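Local structure of melanin biosynthesis protein TyrA, putative (Shewanella oneidensis, 2IIZ) at residues S58-V64 with F104-D110. The protein binds heme b and probably acts as a peroxidase of the dye-decolorizing (DyP-type) family. Numbering follows the deposited sequence.
Sequences SAFNGFV and FVHLRCD. With EDO (1,2-ethanediol), chain D; EDO (1,2-ethanediol), chain E.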
loop_
_atom_site.group_PDB
_atom_site.type_symbol
_atom_site.label_atom_id
_atom_site.label_comp_id
_atom_site.label_asym_id
_atom_site.label_seq_id
_atom_site.Cartn_x
_atom_site.Cartn_y
_atom_site.Cartn_z
ATOM N N SER A 58 9.014 1.488 -16.844
ATOM C CA SER A 58 8.738 1.902 -15.460
ATOM C C SER A 58 9.873 1.505 -14.531
ATOM O O SER A 58 9.651 1.248 -13.353
ATOM C CB SER A 58 7.429 1.276 -14.989
ATOM O OG SER A 58 7.560 -0.124 -14.799
ATOM N N ALA A 59 11.084 1.457 -15.081
ATOM C CA ALA A 59 12.323 1.215 -14.325
ATOM C C ALA A 59 12.244 0.076 -13.310
ATOM O O ALA A 59 12.682 0.214 -12.157
ATOM C CB ALA A 59 12.778 2.490 -13.668
ATOM N N PHE A 60 11.684 -1.054 -13.740
ATOM C CA PHE A 60 11.500 -2.177 -12.835
ATOM C C PHE A 60 12.842 -2.750 -12.479
ATOM O O PHE A 60 13.750 -2.802 -13.321
ATOM C CB PHE A 60 10.637 -3.276 -13.449
ATOM C CG PHE A 60 10.524 -4.491 -12.583
ATOM C CD1 PHE A 60 11.546 -5.442 -12.549
ATOM C CD2 PHE A 60 9.400 -4.692 -11.792
ATOM C CE1 PHE A 60 11.457 -6.579 -11.737
ATOM C CE2 PHE A 60 9.294 -5.820 -10.980
ATOM C CZ PHE A 60 10.331 -6.768 -10.953
ATOM N N ASN A 61 12.972 -3.191 -11.232
ATOM C CA ASN A 61 14.148 -3.955 -10.831
ATOM C C ASN A 61 13.918 -4.587 -9.478
ATOM O O ASN A 61 12.974 -4.217 -8.779
ATOM C CB ASN A 61 15.375 -3.075 -10.770
ATOM C CG ASN A 61 15.275 -2.061 -9.689
ATOM O OD1 ASN A 61 15.529 -2.356 -8.506
ATOM N ND2 ASN A 61 14.896 -0.842 -10.069
ATOM N N GLY A 62 14.792 -5.535 -9.131
ATOM C CA GLY A 62 14.538 -6.440 -8.030
ATOM C C GLY A 62 15.681 -7.398 -7.719
ATOM O O GLY A 62 16.623 -7.549 -8.496
ATOM N N PHE A 63 15.585 -8.041 -6.561
ATOM C CA PHE A 63 16.494 -9.099 -6.224
ATOM C C PHE A 63 15.875 -10.101 -5.269
ATOM O O PHE A 63 14.931 -9.778 -4.559
ATOM C CB PHE A 63 17.855 -8.551 -5.724
ATOM C CG PHE A 63 17.824 -7.872 -4.387
ATOM C CD1 PHE A 63 17.710 -8.598 -3.210
ATOM C CD2 PHE A 63 17.935 -6.500 -4.300
ATOM C CE1 PHE A 63 17.692 -7.951 -1.959
ATOM C CE2 PHE A 63 17.917 -5.867 -3.068
ATOM C CZ PHE A 63 17.795 -6.603 -1.901
ATOM N N VAL A 64 16.418 -11.319 -5.288
ATOM C CA VAL A 64 16.183 -12.353 -4.281
ATOM C C VAL A 64 17.450 -12.571 -3.459
ATOM O O VAL A 64 18.528 -12.812 -4.022
ATOM C CB VAL A 64 15.849 -13.719 -4.897
ATOM C CG1 VAL A 64 15.285 -14.667 -3.825
ATOM C CG2 VAL A 64 14.847 -13.563 -6.019
ATOM N N PHE A 104 14.198 -13.411 1.181
ATOM C CA PHE A 104 13.757 -12.044 1.001
ATOM C C PHE A 104 13.687 -11.776 -0.502
ATOM O O PHE A 104 14.654 -12.028 -1.244
ATOM C CB PHE A 104 14.742 -11.106 1.698
ATOM C CG PHE A 104 14.454 -9.628 1.519
ATOM C CD1 PHE A 104 13.157 -9.134 1.485
ATOM C CD2 PHE A 104 15.501 -8.729 1.400
ATOM C CE1 PHE A 104 12.915 -7.781 1.327
ATOM C CE2 PHE A 104 15.265 -7.386 1.242
ATOM C CZ PHE A 104 13.961 -6.910 1.206
ATOM N N VAL A 105 12.528 -11.272 -0.931
ATOM C CA VAL A 105 12.316 -10.837 -2.290
ATOM C C VAL A 105 12.050 -9.339 -2.254
ATOM O O VAL A 105 11.032 -8.865 -1.701
ATOM C CB VAL A 105 11.125 -11.572 -2.954
ATOM C CG1 VAL A 105 10.857 -11.029 -4.334
ATOM C CG2 VAL A 105 11.393 -13.059 -3.047
ATOM N N HIS A 106 12.978 -8.607 -2.860
ATOM C CA HIS A 106 12.970 -7.158 -2.897
ATOM C C HIS A 106 12.600 -6.710 -4.282
ATOM O O HIS A 106 13.356 -6.948 -5.229
ATOM C CB HIS A 106 14.370 -6.688 -2.594
ATOM C CG HIS A 106 14.547 -5.210 -2.640
ATOM N ND1 HIS A 106 14.515 -4.426 -1.507
ATOM C CD2 HIS A 106 14.776 -4.375 -3.673
ATOM C CE1 HIS A 106 14.712 -3.166 -1.842
ATOM N NE2 HIS A 106 14.872 -3.106 -3.150
ATOM N N LEU A 107 11.442 -6.060 -4.401
ATOM C CA LEU A 107 10.914 -5.666 -5.710
ATOM C C LEU A 107 10.682 -4.176 -5.814
ATOM O O LEU A 107 10.179 -3.548 -4.876
ATOM C CB LEU A 107 9.599 -6.392 -6.013
ATOM C CG LEU A 107 9.613 -7.905 -5.838
ATOM C CD1 LEU A 107 8.222 -8.489 -6.100
ATOM C CD2 LEU A 107 10.651 -8.561 -6.735
ATOM N N ARG A 108 11.035 -3.611 -6.968
ATOM C CA ARG A 108 10.921 -2.156 -7.156
ATOM C C ARG A 108 10.442 -1.715 -8.526
ATOM O O ARG A 108 10.679 -2.398 -9.518
ATOM C CB ARG A 108 12.250 -1.488 -6.800
ATOM C CG ARG A 108 12.171 -0.879 -5.430
ATOM C CD ARG A 108 13.470 -0.678 -4.805
ATOM N NE ARG A 108 14.261 0.324 -5.485
ATOM C CZ ARG A 108 15.313 0.938 -4.952
ATOM N NH1 ARG A 108 15.708 0.677 -3.711
ATOM N NH2 ARG A 108 15.967 1.824 -5.671
ATOM N N CYS A 109 9.757 -0.565 -8.562
ATOM C CA CYS A 109 9.186 -0.034 -9.803
ATOM C C CYS A 109 8.574 1.346 -9.562
ATOM O O CYS A 109 8.169 1.678 -8.432
ATOM C CB CYS A 109 8.082 -0.976 -10.310
ATOM S SG CYS A 109 7.529 -0.707 -12.009
ATOM N N ASP A 110 8.501 2.141 -10.622
ATOM C CA ASP A 110 7.773 3.415 -10.610
ATOM C C ASP A 110 6.251 3.238 -10.803
ATOM O O ASP A 110 5.491 4.212 -10.783
ATOM C CB ASP A 110 8.367 4.335 -11.673
ATOM C CG ASP A 110 9.826 4.663 -11.381
ATOM O OD1 ASP A 110 10.257 4.489 -10.218
ATOM O OD2 ASP A 110 10.549 5.087 -12.298
HETATM C C1 EDO D . 11.351 8.133 -10.661
HETATM O O1 EDO D . 12.707 8.513 -10.454
HETATM C C2 EDO D . 10.745 8.994 -11.764
HETATM O O2 EDO D . 9.550 8.379 -12.266
HETATM C C1 EDO E . 0.441 2.757 -11.014
HETATM O O1 EDO E . -0.331 1.766 -10.309
HETATM C C2 EDO E . 1.119 3.671 -9.986
HETATM O O2 EDO E . 2.213 4.434 -10.534
#
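Arg108 O is gripped by two groups of Phe60-Asn61: Asn61 N donates to it at 3.0 Å from above the carbonyl plane, and Phe60 CA adds a CA-H...O contact at 3.4 Å. Phe60 also turns a ring face to this oxygen. In return Arg108 N reaches Asn61 O at 2.7 Å, although the angle at its hydrogen is only 135°, a short but bent bond. The pair Phe63/His106 repeats the exchange with both bonds fairly straight, His106 N meeting Phe63 O at 2.8 Å. The strands run antiparallel; these mutual bonds make both pairs hydrogen-bonded, while Gly62/Leu107 and Val64/Val105 are non-hydrogen-bonded. Beyond the last bridge, Asp110 N donates to Ser58 O (3.1 Å), carrying the pairing into the flanking loops.

On the face carrying Asn61, Phe63, His106 and Arg108, Phe63 has CG between its backbone N and carbonyl carbon (chi1 69°), which lays the ring over its cross-strand neighbour. His106 CB sits 3.5 Å from the Phe63 ring centroid, a CH-pi contact, and the imidazole runs near parallel to that ring (4°) but slid aside, with little overlap. Phe104 CE2 approaches Phe63 CE1 obliquely, completing an aromatic cluster that Tyr24 and Phe299 extend. Alongside, Asn61 OD1 lies by Arg108 CB, while the guanidinium bonds to Gln244 OE1, Glu17 backbone O and Asn19 OD1.

The opposite face, with Val64 and Leu107, packs on helices 34-54 and 112-125, giving the helix-backed antiparallel sheet of the ferredoxin-like DyP fold. Neutral oxygens thus hold the buried guanidinium and would spread its probable charge.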